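Thioredoxin reductase (Streptococcus pyogenes, PDB 5UWY) probably catalyses the NADPH-dependent reduction of thioredoxin, passing electrons through bound FAD and a redox-active disulfide. Local coordinates at residues A[10-14]-A[15-19]; A[60-63]-A[64-68]; A[258-261]-A[262-266]; A[271-275]-A[276-280]. One frame throughout, in Å; residues are numbered along the deposited sequence.

Contact 1: A[10-14]-A[15-19]; sequences IGSGP and AGMTA. With FAD (flavin-adenine dinucleotide), chain B.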
loop_
_atom_site.group_PDB
_atom_site.type_symbol
_atom_site.label_atom_id
_atom_site.label_comp_id
_atom_site.label_asym_id
_atom_site.label_seq_id
_atom_site.Cartn_x
_atom_site.Cartn_y
_atom_site.Cartn_z
ATOM N N ILE A 10 5.381 -11.563 -13.105
ATOM C CA ILE A 10 6.615 -12.270 -12.787
ATOM C C ILE A 10 6.860 -12.091 -11.292
ATOM O O ILE A 10 7.282 -11.027 -10.843
ATOM C CB ILE A 10 7.792 -11.756 -13.619
ATOM C CG1 ILE A 10 7.357 -11.474 -15.059
ATOM C CG2 ILE A 10 8.931 -12.751 -13.591
ATOM C CD1 ILE A 10 6.918 -12.697 -15.819
ATOM N N GLY A 11 6.589 -13.139 -10.518
ATOM C CA GLY A 11 6.810 -13.088 -9.087
ATOM C C GLY A 11 5.545 -13.268 -8.274
ATOM O O GLY A 11 4.483 -12.764 -8.653
ATOM N N SER A 12 5.649 -13.977 -7.151
ATOM C CA SER A 12 4.520 -14.255 -6.266
ATOM C C SER A 12 4.836 -13.830 -4.836
ATOM O O SER A 12 4.767 -14.616 -3.890
ATOM C CB SER A 12 4.144 -15.731 -6.313
ATOM O OG SER A 12 3.073 -16.023 -5.445
ATOM N N GLY A 13 5.198 -12.565 -4.665
ATOM C CA GLY A 13 5.271 -11.972 -3.352
ATOM C C GLY A 13 3.986 -11.233 -3.050
ATOM O O GLY A 13 2.972 -11.414 -3.731
ATOM N N PRO A 14 3.998 -10.383 -2.019
ATOM C CA PRO A 14 2.804 -9.563 -1.747
ATOM C C PRO A 14 2.412 -8.697 -2.930
ATOM O O PRO A 14 1.225 -8.591 -3.268
ATOM C CB PRO A 14 3.223 -8.711 -0.539
ATOM C CG PRO A 14 4.453 -9.359 0.015
ATOM C CD PRO A 14 5.116 -10.080 -1.109
ATOM N N ALA A 15 3.404 -8.088 -3.585
ATOM C CA ALA A 15 3.138 -7.212 -4.718
ATOM C C ALA A 15 2.487 -7.976 -5.862
ATOM O O ALA A 15 1.385 -7.635 -6.312
ATOM C CB ALA A 15 4.441 -6.554 -5.174
ATOM N N GLY A 16 3.161 -9.023 -6.344
ATOM C CA GLY A 16 2.625 -9.782 -7.461
ATOM C C GLY A 16 1.238 -10.326 -7.187
ATOM O O GLY A 16 0.362 -10.290 -8.055
HETATM N N MSE A 17 1.011 -10.808 -5.972
HETATM C CA MSE A 17 -0.268 -11.397 -5.609
HETATM C C MSE A 17 -1.373 -10.353 -5.516
HETATM O O MSE A 17 -2.522 -10.631 -5.853
HETATM C CB MSE A 17 -0.141 -12.151 -4.290
HETATM C CG MSE A 17 -0.018 -13.650 -4.468
HETATM SE SE MSE A 17 0.064 -14.581 -2.772
HETATM C CE MSE A 17 1.961 -14.964 -2.694
ATOM N N THR A 18 -1.028 -9.147 -5.056
ATOM C CA THR A 18 -2.026 -8.082 -5.015
ATOM C C THR A 18 -2.383 -7.614 -6.421
ATOM O O THR A 18 -3.564 -7.406 -6.734
ATOM C CB THR A 18 -1.520 -6.916 -4.171
ATOM O OG1 THR A 18 -1.145 -7.399 -2.875
ATOM C CG2 THR A 18 -2.609 -5.860 -4.020
ATOM N N ALA A 19 -1.376 -7.453 -7.283
ATOM C CA ALA A 19 -1.650 -7.116 -8.675
ATOM C C ALA A 19 -2.506 -8.185 -9.341
ATOM O O ALA A 19 -3.394 -7.870 -10.140
ATOM C CB ALA A 19 -0.338 -6.925 -9.439
HETATM P PA FAD B . 9.430 -10.572 -3.094
HETATM O O1A FAD B . 8.378 -11.096 -2.186
HETATM O O2A FAD B . 10.871 -10.655 -2.581
HETATM O O5B FAD B . 9.383 -11.291 -4.476
HETATM C C5B FAD B . 10.259 -12.398 -4.767
HETATM C C4B FAD B . 9.530 -13.404 -5.614
HETATM O O4B FAD B . 9.999 -13.309 -6.980
HETATM C C3B FAD B . 9.719 -14.862 -5.183
HETATM O O3B FAD B . 8.477 -15.559 -5.142
HETATM C C2B FAD B . 10.671 -15.418 -6.245
HETATM O O2B FAD B . 10.458 -16.813 -6.442
HETATM C C1B FAD B . 10.234 -14.609 -7.464
HETATM N N9A FAD B . 11.214 -14.545 -8.548
HETATM C C8A FAD B . 12.401 -13.859 -8.572
HETATM N N7A FAD B . 13.076 -13.987 -9.691
HETATM C C5A FAD B . 12.271 -14.811 -10.459
HETATM C C6A FAD B . 12.417 -15.330 -11.762
HETATM N N6A FAD B . 13.468 -15.079 -12.545
HETATM N N1A FAD B . 11.427 -16.125 -12.232
HETATM C C2A FAD B . 10.374 -16.376 -11.451
HETATM N N3A FAD B . 10.131 -15.943 -10.213
HETATM C C4A FAD B . 11.124 -15.162 -9.774
HETATM N N1 FAD B . 8.140 -7.424 5.567
HETATM C C2 FAD B . 7.349 -6.748 6.453
HETATM O O2 FAD B . 6.356 -6.111 6.083
HETATM N N3 FAD B . 7.656 -6.776 7.803
HETATM C C4 FAD B . 8.722 -7.433 8.381
HETATM O O4 FAD B . 8.892 -7.383 9.598
HETATM C C4X FAD B . 9.559 -8.143 7.432
HETATM N N5 FAD B . 10.592 -8.790 7.893
HETATM C C5X FAD B . 11.394 -9.466 6.989
HETATM C C6 FAD B . 12.500 -10.163 7.470
HETATM C C7 FAD B . 13.337 -10.862 6.609
HETATM C C7M FAD B . 14.524 -11.603 7.168
HETATM C C8 FAD B . 13.065 -10.866 5.230
HETATM C C8M FAD B . 13.952 -11.613 4.270
HETATM C C9 FAD B . 11.960 -10.172 4.746
HETATM C C9A FAD B . 11.125 -9.474 5.611
HETATM N N10 FAD B . 10.005 -8.745 5.152
HETATM C C10 FAD B . 9.190 -8.078 6.042
HETATM C "C1'" FAD B . 9.642 -8.742 3.724
HETATM C "C2'" FAD B . 10.054 -7.477 2.978
HETATM O "O2'" FAD B . 9.059 -6.461 3.110
HETATM C "C3'" FAD B . 10.221 -7.807 1.494
HETATM O "O3'" FAD B . 10.946 -6.741 0.894
HETATM C "C4'" FAD B . 8.927 -8.029 0.701
HETATM O "O4'" FAD B . 8.383 -9.311 1.019
HETATM C "C5'" FAD B . 9.148 -7.930 -0.795
HETATM O "O5'" FAD B . 7.901 -8.161 -1.484
HETATM P P FAD B . 7.837 -8.222 -3.062
HETATM O O1P FAD B . 8.025 -6.812 -3.629
HETATM O O2P FAD B . 6.620 -8.906 -3.568
HETATM O O3P FAD B . 9.133 -9.057 -3.453
#
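Pro14 opens helix 14-25 and offers its carbonyl to Thr18 twice. Thr18 N lies 2.9 Å from Pro14 O in the usual helical bond, and Thr18 OG1 comes to 2.7 Å from Pro14 O; the two donors arrive from opposite faces of the carbonyl plane. Chi1 of Thr18, -55°, sets the hydroxyl beside its own backbone N and turns it back along the helix onto that oxygen. The other side of Pro14 belongs to the cofactor, with ring atom CD resting against O2P of FAD. Met17 N closes the first turn on the N-cap residue, 3.0 Å from Gly13 O. The side chain of this selenomethionine runs out straight to SE and bends there (chi3 -103°), which brings CE back over Ser12, next to both O and OG. Ala15 faces the cofactor too, its N making a weak bond to FAD O2P at 3.3 Å. Gly11, Gly13 and Gly16 fit the Rossmann-type GxGxxG fingerprint, and Gly13 CA approaches FAD O2P to 3.4 Å with no side chain in between. The pyrophosphate therefore meets the N-terminal end of the helix, whose dipole and N-terminal amides would be expected to offset part of the phosphate's negative charge.

Contact 2: A[60-63]-A[64-68]; sequences PELA and MKMYE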
loop_
_atom_site.group_PDB
_atom_site.type_symbol
_atom_site.label_atom_id
_atom_site.label_comp_id
_atom_site.label_asym_id
_atom_site.label_seq_id
_atom_site.Cartn_x
_atom_site.Cartn_y
_atom_site.Cartn_z
ATOM N N PRO A 60 4.668 -17.572 6.171
ATOM C CA PRO A 60 3.938 -18.566 5.364
ATOM C C PRO A 60 2.423 -18.475 5.464
ATOM O O PRO A 60 1.743 -18.554 4.431
ATOM C CB PRO A 60 4.466 -19.898 5.911
ATOM C CG PRO A 60 5.853 -19.576 6.349
ATOM C CD PRO A 60 5.769 -18.192 6.934
ATOM N N GLU A 61 1.861 -18.319 6.666
ATOM C CA GLU A 61 0.403 -18.316 6.770
ATOM C C GLU A 61 -0.201 -17.046 6.183
ATOM O O GLU A 61 -1.329 -17.077 5.675
ATOM C CB GLU A 61 -0.046 -18.504 8.222
ATOM C CG GLU A 61 0.722 -17.707 9.259
ATOM C CD GLU A 61 0.345 -18.095 10.681
ATOM O OE1 GLU A 61 -0.867 -18.154 10.986
ATOM O OE2 GLU A 61 1.258 -18.348 11.494
ATOM N N LEU A 62 0.526 -15.929 6.230
ATOM C CA LEU A 62 0.044 -14.726 5.561
ATOM C C LEU A 62 0.176 -14.854 4.049
ATOM O O LEU A 62 -0.695 -14.390 3.302
ATOM C CB LEU A 62 0.801 -13.500 6.070
ATOM C CG LEU A 62 0.284 -12.170 5.519
ATOM C CD1 LEU A 62 -1.214 -12.039 5.715
ATOM C CD2 LEU A 62 1.016 -10.971 6.119
ATOM N N ALA A 63 1.257 -15.485 3.583
ATOM C CA ALA A 63 1.409 -15.746 2.157
ATOM C C ALA A 63 0.265 -16.600 1.629
ATOM O O ALA A 63 -0.289 -16.320 0.558
ATOM C CB ALA A 63 2.753 -16.423 1.894
HETATM N N MSE A 64 -0.114 -17.635 2.372
HETATM C CA MSE A 64 -1.212 -18.498 1.964
HETATM C C MSE A 64 -2.548 -17.772 2.064
HETATM O O MSE A 64 -3.417 -17.931 1.204
HETATM C CB MSE A 64 -1.235 -19.774 2.807
HETATM C CG MSE A 64 -1.542 -21.029 2.010
HETATM SE SE MSE A 64 -0.497 -21.138 0.368
HETATM C CE MSE A 64 1.294 -20.977 1.128
ATOM N N LYS A 65 -2.710 -16.966 3.117
ATOM C CA LYS A 65 -3.934 -16.188 3.254
ATOM C C LYS A 65 -4.059 -15.130 2.166
ATOM O O LYS A 65 -5.166 -14.643 1.913
ATOM C CB LYS A 65 -4.003 -15.542 4.639
ATOM C CG LYS A 65 -5.422 -15.293 5.116
ATOM C CD LYS A 65 -5.634 -15.826 6.525
ATOM C CE LYS A 65 -7.115 -15.881 6.876
ATOM N NZ LYS A 65 -7.665 -14.536 7.200
HETATM N N MSE A 66 -2.959 -14.772 1.516
HETATM C CA MSE A 66 -3.012 -13.898 0.347
HETATM C C MSE A 66 -3.158 -14.658 -0.963
HETATM O O MSE A 66 -3.616 -14.100 -1.957
HETATM C CB MSE A 66 -1.770 -13.035 0.262
HETATM C CG MSE A 66 -2.027 -11.589 0.553
HETATM SE SE MSE A 66 -0.364 -10.596 0.551
HETATM C CE MSE A 66 0.230 -10.978 2.338
ATOM N N TYR A 67 -2.761 -15.932 -0.960
ATOM C CA TYR A 67 -2.766 -16.718 -2.187
ATOM C C TYR A 67 -4.134 -17.353 -2.431
ATOM O O TYR A 67 -4.641 -17.333 -3.556
ATOM C CB TYR A 67 -1.669 -17.787 -2.128
ATOM C CG TYR A 67 -1.634 -18.721 -3.327
ATOM C CD1 TYR A 67 -2.575 -19.739 -3.491
ATOM C CD2 TYR A 67 -0.669 -18.565 -4.309
ATOM C CE1 TYR A 67 -2.544 -20.576 -4.584
ATOM C CE2 TYR A 67 -0.629 -19.402 -5.410
ATOM C CZ TYR A 67 -1.567 -20.405 -5.544
ATOM O OH TYR A 67 -1.529 -21.241 -6.641
ATOM N N GLU A 68 -4.717 -17.973 -1.404
ATOM C CA GLU A 68 -5.960 -18.717 -1.590
ATOM C C GLU A 68 -7.096 -17.895 -2.188
ATOM O O GLU A 68 -7.857 -18.459 -2.991
ATOM C CB GLU A 68 -6.375 -19.347 -0.255
ATOM C CG GLU A 68 -5.409 -20.416 0.239
ATOM C CD GLU A 68 -5.697 -20.873 1.659
ATOM O OE1 GLU A 68 -4.941 -21.725 2.175
ATOM O OE2 GLU A 68 -6.672 -20.381 2.260
#
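Leu62 and Met66 meet one helical turn apart, where the selenomethionine methyl CE of Met66 comes to 3.4 Å from Leu62 CG. The two side chains cross at a slant, with CE close to the branch point of the leucine and both its methyls a little farther off. Met66 reaches it by bending at its last torsion, chi3 -82°, after an extended run to SE. Behind this pair stands the backbone ladder: Met66 N is 2.9 Å from Leu62 O, Lys65 N is 2.9 Å from Glu61 O, and Met64 N is 2.9 Å from Pro60 O at 158°. The next bond, Tyr67 N to Ala63 O, is weak. Farther out, Met42 packs on both Leu62 and Met66, Lys65 NZ is bonded to Tyr54 OH and weakly to Gly53 O of the second subunit, and Glu61 OE2 bonds to Ser58 OG. This is the i to i+4 spacing of an alpha-helix, here one with its apolar side turned inward to helix 14-25 of the Rossmann-type FAD-binding fold.

Contact 3: A[258-261]-A[262-266]; sequences IITD and DHMRT. With PO4 (phosphate ion), chain E.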
loop_
_atom_site.group_PDB
_atom_site.type_symbol
_atom_site.label_atom_id
_atom_site.label_comp_id
_atom_site.label_asym_id
_atom_site.label_seq_id
_atom_site.Cartn_x
_atom_site.Cartn_y
_atom_site.Cartn_z
ATOM N N ILE A 258 14.346 -1.298 -11.118
ATOM C CA ILE A 258 13.487 -0.835 -12.203
ATOM C C ILE A 258 12.959 0.554 -11.877
ATOM O O ILE A 258 12.552 0.835 -10.742
ATOM C CB ILE A 258 12.340 -1.830 -12.449
ATOM C CG1 ILE A 258 12.889 -3.250 -12.568
ATOM C CG2 ILE A 258 11.577 -1.454 -13.708
ATOM C CD1 ILE A 258 11.851 -4.274 -12.937
ATOM N N ILE A 259 12.964 1.429 -12.880
ATOM C CA ILE A 259 12.469 2.792 -12.736
ATOM C C ILE A 259 11.009 2.836 -13.166
ATOM O O ILE A 259 10.665 2.414 -14.276
ATOM C CB ILE A 259 13.311 3.773 -13.570
ATOM C CG1 ILE A 259 14.697 3.954 -12.955
ATOM C CG2 ILE A 259 12.598 5.110 -13.692
ATOM C CD1 ILE A 259 15.815 3.919 -13.971
ATOM N N THR A 260 10.145 3.334 -12.283
ATOM C CA THR A 260 8.739 3.563 -12.596
ATOM C C THR A 260 8.349 4.956 -12.124
ATOM O O THR A 260 9.159 5.693 -11.553
ATOM C CB THR A 260 7.820 2.521 -11.942
ATOM O OG1 THR A 260 7.655 2.836 -10.553
ATOM C CG2 THR A 260 8.389 1.117 -12.082
ATOM N N ASP A 261 7.085 5.308 -12.348
ATOM C CA ASP A 261 6.506 6.563 -11.910
ATOM C C ASP A 261 5.386 6.287 -10.906
ATOM O O ASP A 261 5.278 5.177 -10.363
ATOM C CB ASP A 261 6.015 7.335 -13.132
ATOM C CG ASP A 261 4.896 6.617 -13.847
ATOM O OD1 ASP A 261 4.992 5.383 -13.976
ATOM O OD2 ASP A 261 3.926 7.282 -14.274
ATOM N N ASP A 262 4.541 7.297 -10.673
ATOM C CA ASP A 262 3.406 7.154 -9.768
ATOM C C ASP A 262 2.549 5.942 -10.105
ATOM O O ASP A 262 1.981 5.310 -9.209
ATOM C CB ASP A 262 2.539 8.415 -9.823
ATOM C CG ASP A 262 2.873 9.404 -8.731
ATOM O OD1 ASP A 262 3.802 9.132 -7.943
ATOM O OD2 ASP A 262 2.207 10.458 -8.668
ATOM N N HIS A 263 2.444 5.607 -11.389
ATOM C CA HIS A 263 1.493 4.616 -11.869
ATOM C C HIS A 263 2.110 3.245 -12.083
ATOM O O HIS A 263 1.500 2.407 -12.755
ATOM C CB HIS A 263 0.860 5.098 -13.168
ATOM C CG HIS A 263 -0.041 6.276 -12.992
ATOM N ND1 HIS A 263 -1.329 6.307 -13.478
ATOM C CD2 HIS A 263 0.153 7.459 -12.365
ATOM C CE1 HIS A 263 -1.883 7.467 -13.177
ATOM N NE2 HIS A 263 -1.006 8.182 -12.495
HETATM N N MSE A 264 3.306 3.007 -11.553
HETATM C CA MSE A 264 3.946 1.700 -11.614
HETATM C C MSE A 264 4.382 1.358 -13.034
HETATM O O MSE A 264 4.844 0.246 -13.279
HETATM C CB MSE A 264 3.000 0.602 -11.101
HETATM C CG MSE A 264 2.812 0.552 -9.594
HETATM SE SE MSE A 264 4.377 1.007 -8.531
HETATM C CE MSE A 264 3.829 2.744 -7.853
ATOM N N ARG A 265 4.234 2.290 -13.974
ATOM C CA ARG A 265 4.535 1.975 -15.364
ATOM C C ARG A 265 5.971 2.352 -15.714
ATOM O O ARG A 265 6.543 3.305 -15.179
ATOM C CB ARG A 265 3.554 2.652 -16.334
ATOM C CG ARG A 265 3.501 4.167 -16.293
ATOM C CD ARG A 265 2.119 4.686 -16.672
ATOM N NE ARG A 265 2.008 6.132 -16.486
ATOM C CZ ARG A 265 0.855 6.787 -16.411
ATOM N NH1 ARG A 265 -0.290 6.125 -16.508
ATOM N NH2 ARG A 265 0.843 8.102 -16.236
ATOM N N THR A 266 6.540 1.575 -16.625
ATOM C CA THR A 266 7.930 1.624 -17.046
ATOM C C THR A 266 8.060 2.493 -18.303
ATOM O O THR A 266 7.071 2.837 -18.951
ATOM C CB THR A 266 8.411 0.175 -17.252
ATOM O OG1 THR A 266 8.757 -0.392 -15.983
ATOM C CG2 THR A 266 9.586 0.045 -18.176
HETATM P P PO4 E . -1.237 11.390 -10.191
HETATM O O1 PO4 E . -1.761 12.521 -9.339
HETATM O O2 PO4 E . -1.466 10.078 -9.477
HETATM O O3 PO4 E . 0.241 11.581 -10.433
HETATM O O4 PO4 E . -1.963 11.382 -11.516
#
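The carboxylate of Asp261 and the guanidinium of Arg265 lie 28° from coplanar and meet obliquely in a salt bridge, Asp261 OD2 to Arg265 NE at 3.1 Å, whose hydrogen bond is weak. One face of that guanidinium is laid over the His263 ring: Arg265 NH2 stands 3.8 Å above the ring plane, over its centre. At the edge of the imidazole, His263 NE2 points almost straight at O4 of a phosphate ion, but the bond is weak at 3.5 Å; the phosphate probably came from the crystallisation liquor. Nearby, Asp262 packs against Asp262 of the second subunit. Asp261 turns its other oxygen to the backbone, since Arg265 N makes a weak bond to Asp261 OD1 at 3.2 Å. Chi1 of Asp261, 64°, tucks CG between its backbone N and carbonyl carbon, over the type I turn from Asp261 to Met264 that the carboxylate spans. That turn is closed by Met264 N to Asp261 O at 3.2 Å and 165°. Thr260 closes the base, with a CA-H...O contact from its CA to Arg265 O at 3.4 Å. The hairpin-like loop rests on strand 271-273: Ile258 and Thr260 pack on Ala273, Arg265 on Phe272, and Met264 pairs by backbone with Ala273. Met264 also inserts its selenium-bearing side chain against helix 285-304, at Asp291, Ile294 and Ala295.

Contact 4: A[271-275]-A[276-280]; sequences IFAIG and DVRQK. With FAD (flavin-adenine dinucleotide), chain B.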
loop_
_atom_site.group_PDB
_atom_site.type_symbol
_atom_site.label_atom_id
_atom_site.label_comp_id
_atom_site.label_asym_id
_atom_site.label_seq_id
_atom_site.Cartn_x
_atom_site.Cartn_y
_atom_site.Cartn_z
ATOM N N ILE A 271 4.509 -2.600 -19.821
ATOM C CA ILE A 271 5.241 -3.344 -18.806
ATOM C C ILE A 271 5.313 -2.490 -17.548
ATOM O O ILE A 271 5.641 -1.300 -17.615
ATOM C CB ILE A 271 6.640 -3.747 -19.299
ATOM C CG1 ILE A 271 6.524 -4.696 -20.492
ATOM C CG2 ILE A 271 7.439 -4.394 -18.180
ATOM C CD1 ILE A 271 7.813 -4.883 -21.253
ATOM N N PHE A 272 4.982 -3.092 -16.411
ATOM C CA PHE A 272 4.965 -2.423 -15.123
ATOM C C PHE A 272 5.894 -3.148 -14.158
ATOM O O PHE A 272 6.227 -4.324 -14.344
ATOM C CB PHE A 272 3.545 -2.376 -14.531
ATOM C CG PHE A 272 2.511 -1.797 -15.458
ATOM C CD1 PHE A 272 2.018 -2.537 -16.522
ATOM C CD2 PHE A 272 2.028 -0.512 -15.261
ATOM C CE1 PHE A 272 1.072 -2.007 -17.376
ATOM C CE2 PHE A 272 1.081 0.023 -16.110
ATOM C CZ PHE A 272 0.602 -0.725 -17.168
ATOM N N ALA A 273 6.318 -2.432 -13.122
ATOM C CA ALA A 273 7.118 -3.005 -12.053
ATOM C C ALA A 273 6.526 -2.582 -10.721
ATOM O O ALA A 273 6.090 -1.438 -10.561
ATOM C CB ALA A 273 8.581 -2.573 -12.141
ATOM N N ILE A 274 6.492 -3.518 -9.771
ATOM C CA ILE A 274 5.908 -3.273 -8.461
ATOM C C ILE A 274 6.767 -3.919 -7.391
ATOM O O ILE A 274 7.570 -4.818 -7.656
ATOM C CB ILE A 274 4.471 -3.814 -8.330
ATOM C CG1 ILE A 274 4.442 -5.304 -8.672
ATOM C CG2 ILE A 274 3.525 -3.010 -9.183
ATOM C CD1 ILE A 274 3.076 -5.923 -8.558
ATOM N N GLY A 275 6.560 -3.460 -6.161
ATOM C CA GLY A 275 7.222 -4.056 -5.024
ATOM C C GLY A 275 8.661 -3.597 -4.874
ATOM O O GLY A 275 9.030 -2.475 -5.211
ATOM N N ASP A 276 9.482 -4.510 -4.359
ATOM C CA ASP A 276 10.851 -4.232 -3.951
ATOM C C ASP A 276 11.840 -4.231 -5.103
ATOM O O ASP A 276 12.941 -3.681 -4.950
ATOM C CB ASP A 276 11.272 -5.262 -2.908
ATOM C CG ASP A 276 10.513 -5.106 -1.612
ATOM O OD1 ASP A 276 9.326 -4.717 -1.674
ATOM O OD2 ASP A 276 11.081 -5.398 -0.548
ATOM N N VAL A 277 11.477 -4.829 -6.240
ATOM C CA VAL A 277 12.286 -4.731 -7.442
ATOM C C VAL A 277 12.394 -3.297 -7.947
ATOM O O VAL A 277 13.161 -3.024 -8.881
ATOM C CB VAL A 277 11.704 -5.653 -8.535
ATOM C CG1 VAL A 277 10.614 -4.935 -9.319
ATOM C CG2 VAL A 277 12.804 -6.149 -9.457
ATOM N N ARG A 278 11.659 -2.377 -7.335
ATOM C CA ARG A 278 11.541 -0.993 -7.755
ATOM C C ARG A 278 12.618 -0.124 -7.119
ATOM O O ARG A 278 13.207 -0.464 -6.091
ATOM C CB ARG A 278 10.174 -0.451 -7.352
ATOM C CG ARG A 278 9.040 -0.726 -8.313
ATOM C CD ARG A 278 8.268 0.551 -8.554
ATOM N NE ARG A 278 7.611 1.005 -7.329
ATOM C CZ ARG A 278 7.503 2.279 -6.968
ATOM N NH1 ARG A 278 6.901 2.602 -5.831
ATOM N NH2 ARG A 278 7.985 3.235 -7.753
ATOM N N GLN A 279 12.859 1.022 -7.749
ATOM C CA GLN A 279 13.565 2.126 -7.108
ATOM C C GLN A 279 12.642 2.768 -6.082
ATOM O O GLN A 279 11.700 3.476 -6.449
ATOM C CB GLN A 279 13.991 3.151 -8.155
ATOM C CG GLN A 279 15.479 3.341 -8.310
ATOM C CD GLN A 279 15.809 4.564 -9.146
ATOM O OE1 GLN A 279 14.920 5.204 -9.711
ATOM N NE2 GLN A 279 17.092 4.898 -9.225
ATOM N N LYS A 280 12.897 2.523 -4.800
ATOM C CA LYS A 280 12.071 3.100 -3.748
ATOM C C LYS A 280 12.840 3.039 -2.440
ATOM O O LYS A 280 13.904 2.424 -2.349
ATOM C CB LYS A 280 10.727 2.377 -3.625
ATOM C CG LYS A 280 10.837 0.865 -3.572
ATOM C CD LYS A 280 9.789 0.264 -2.649
ATOM C CE LYS A 280 8.436 0.178 -3.343
ATOM N NZ LYS A 280 7.497 -0.742 -2.649
HETATM P PA FAD B . 9.430 -10.572 -3.094
HETATM O O1A FAD B . 8.378 -11.096 -2.186
HETATM O O2A FAD B . 10.871 -10.655 -2.581
HETATM O O5B FAD B . 9.383 -11.291 -4.476
HETATM C C5B FAD B . 10.259 -12.398 -4.767
HETATM C C4B FAD B . 9.530 -13.404 -5.614
HETATM O O4B FAD B . 9.999 -13.309 -6.980
HETATM C C3B FAD B . 9.719 -14.862 -5.183
HETATM O O3B FAD B . 8.477 -15.559 -5.142
HETATM C C2B FAD B . 10.671 -15.418 -6.245
HETATM O O2B FAD B . 10.458 -16.813 -6.442
HETATM C C1B FAD B . 10.234 -14.609 -7.464
HETATM N N9A FAD B . 11.214 -14.545 -8.548
HETATM C C8A FAD B . 12.401 -13.859 -8.572
HETATM N N7A FAD B . 13.076 -13.987 -9.691
HETATM C C5A FAD B . 12.271 -14.811 -10.459
HETATM C C6A FAD B . 12.417 -15.330 -11.762
HETATM N N6A FAD B . 13.468 -15.079 -12.545
HETATM N N1A FAD B . 11.427 -16.125 -12.232
HETATM C C2A FAD B . 10.374 -16.376 -11.451
HETATM N N3A FAD B . 10.131 -15.943 -10.213
HETATM C C4A FAD B . 11.124 -15.162 -9.774
HETATM N N1 FAD B . 8.140 -7.424 5.567
HETATM C C2 FAD B . 7.349 -6.748 6.453
HETATM O O2 FAD B . 6.356 -6.111 6.083
HETATM N N3 FAD B . 7.656 -6.776 7.803
HETATM C C4 FAD B . 8.722 -7.433 8.381
HETATM O O4 FAD B . 8.892 -7.383 9.598
HETATM C C4X FAD B . 9.559 -8.143 7.432
HETATM N N5 FAD B . 10.592 -8.790 7.893
HETATM C C5X FAD B . 11.394 -9.466 6.989
HETATM C C6 FAD B . 12.500 -10.163 7.470
HETATM C C7 FAD B . 13.337 -10.862 6.609
HETATM C C7M FAD B . 14.524 -11.603 7.168
HETATM C C8 FAD B . 13.065 -10.866 5.230
HETATM C C8M FAD B . 13.952 -11.613 4.270
HETATM C C9 FAD B . 11.960 -10.172 4.746
HETATM C C9A FAD B . 11.125 -9.474 5.611
HETATM N N10 FAD B . 10.005 -8.745 5.152
HETATM C C10 FAD B . 9.190 -8.078 6.042
HETATM C "C1'" FAD B . 9.642 -8.742 3.724
HETATM C "C2'" FAD B . 10.054 -7.477 2.978
HETATM O "O2'" FAD B . 9.059 -6.461 3.110
HETATM C "C3'" FAD B . 10.221 -7.807 1.494
HETATM O "O3'" FAD B . 10.946 -6.741 0.894
HETATM C "C4'" FAD B . 8.927 -8.029 0.701
HETATM O "O4'" FAD B . 8.383 -9.311 1.019
HETATM C "C5'" FAD B . 9.148 -7.930 -0.795
HETATM O "O5'" FAD B . 7.901 -8.161 -1.484
HETATM P P FAD B . 7.837 -8.222 -3.062
HETATM O O1P FAD B . 8.025 -6.812 -3.629
HETATM O O2P FAD B . 6.620 -8.906 -3.568
HETATM O O3P FAD B . 9.133 -9.057 -3.453
#
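Ala273 and Val277 form the apolar side of this bend, Ala273 CB lying 4.2 Å from Val277 CG1. Val277 CG1 also comes to 3.5 Å from Ile274 O, because chi1 of Val277, 86°, places CG1 between its backbone N and carbonyl carbon, facing back onto Ile274. Packing is closest round Gly275 O: Arg278 N bonds to it weakly at 3.4 Å, Arg278 CB lies against it, and Lys280 CE comes to 3.3 Å from Gly275 O. Arg278 then folds at chi2 and chi3 so that its CD comes alongside Ala273 O. Its guanidinium finishes on Thr260, by NH2 to OG1, while Lys280 NZ makes a salt bridge to Asp291 OD2 and a hydrogen bond to Thr287 OG1. The far side is looser. Gln279 turns outward into solvent, where its NE2 bonds weakly to Asp253 OD2, and Arg278 and Lys280 are themselves partly exposed. At the inner end Asp276 N gives a firm bond to FAD O1P, 2.8 Å at 158°, and its carboxylate lies beside C5' of the ribityl chain. Its modelled approach to O3' is too short to trust. A strand followed by Gly-Asp and meeting the flavin nucleotide in this way matches the GD motif of the disulphide oxidoreductase family. Here a main-chain amide holds one pyrophosphate oxygen directly, and an acidic side chain faces the ribityl linker.

In the fold
Contacts 1 and 4 grip the FAD pyrophosphate from two parts of the fold, their centres about 11 Å apart: the glycine-rich turn takes one oxygen of the ribityl-side phosphate and the loop after strand 271-273 another. They also touch directly, with Ile274 CD1 3.7 Å from Ala19 CB. Contact 2 sits behind contact 1, about 12 Å centre to centre, where Met17 SE packs 3.6 Å from Tyr67 CA; it is farther from the cofactor. Contact 3 lies outside contact 4, centres about 7 Å apart, joined by a probable hydrogen bond between Ile258 O and Gln279 N at 3.0 Å. Contacts 2 and 3, about 26 Å apart between centres, both reach the second subunit.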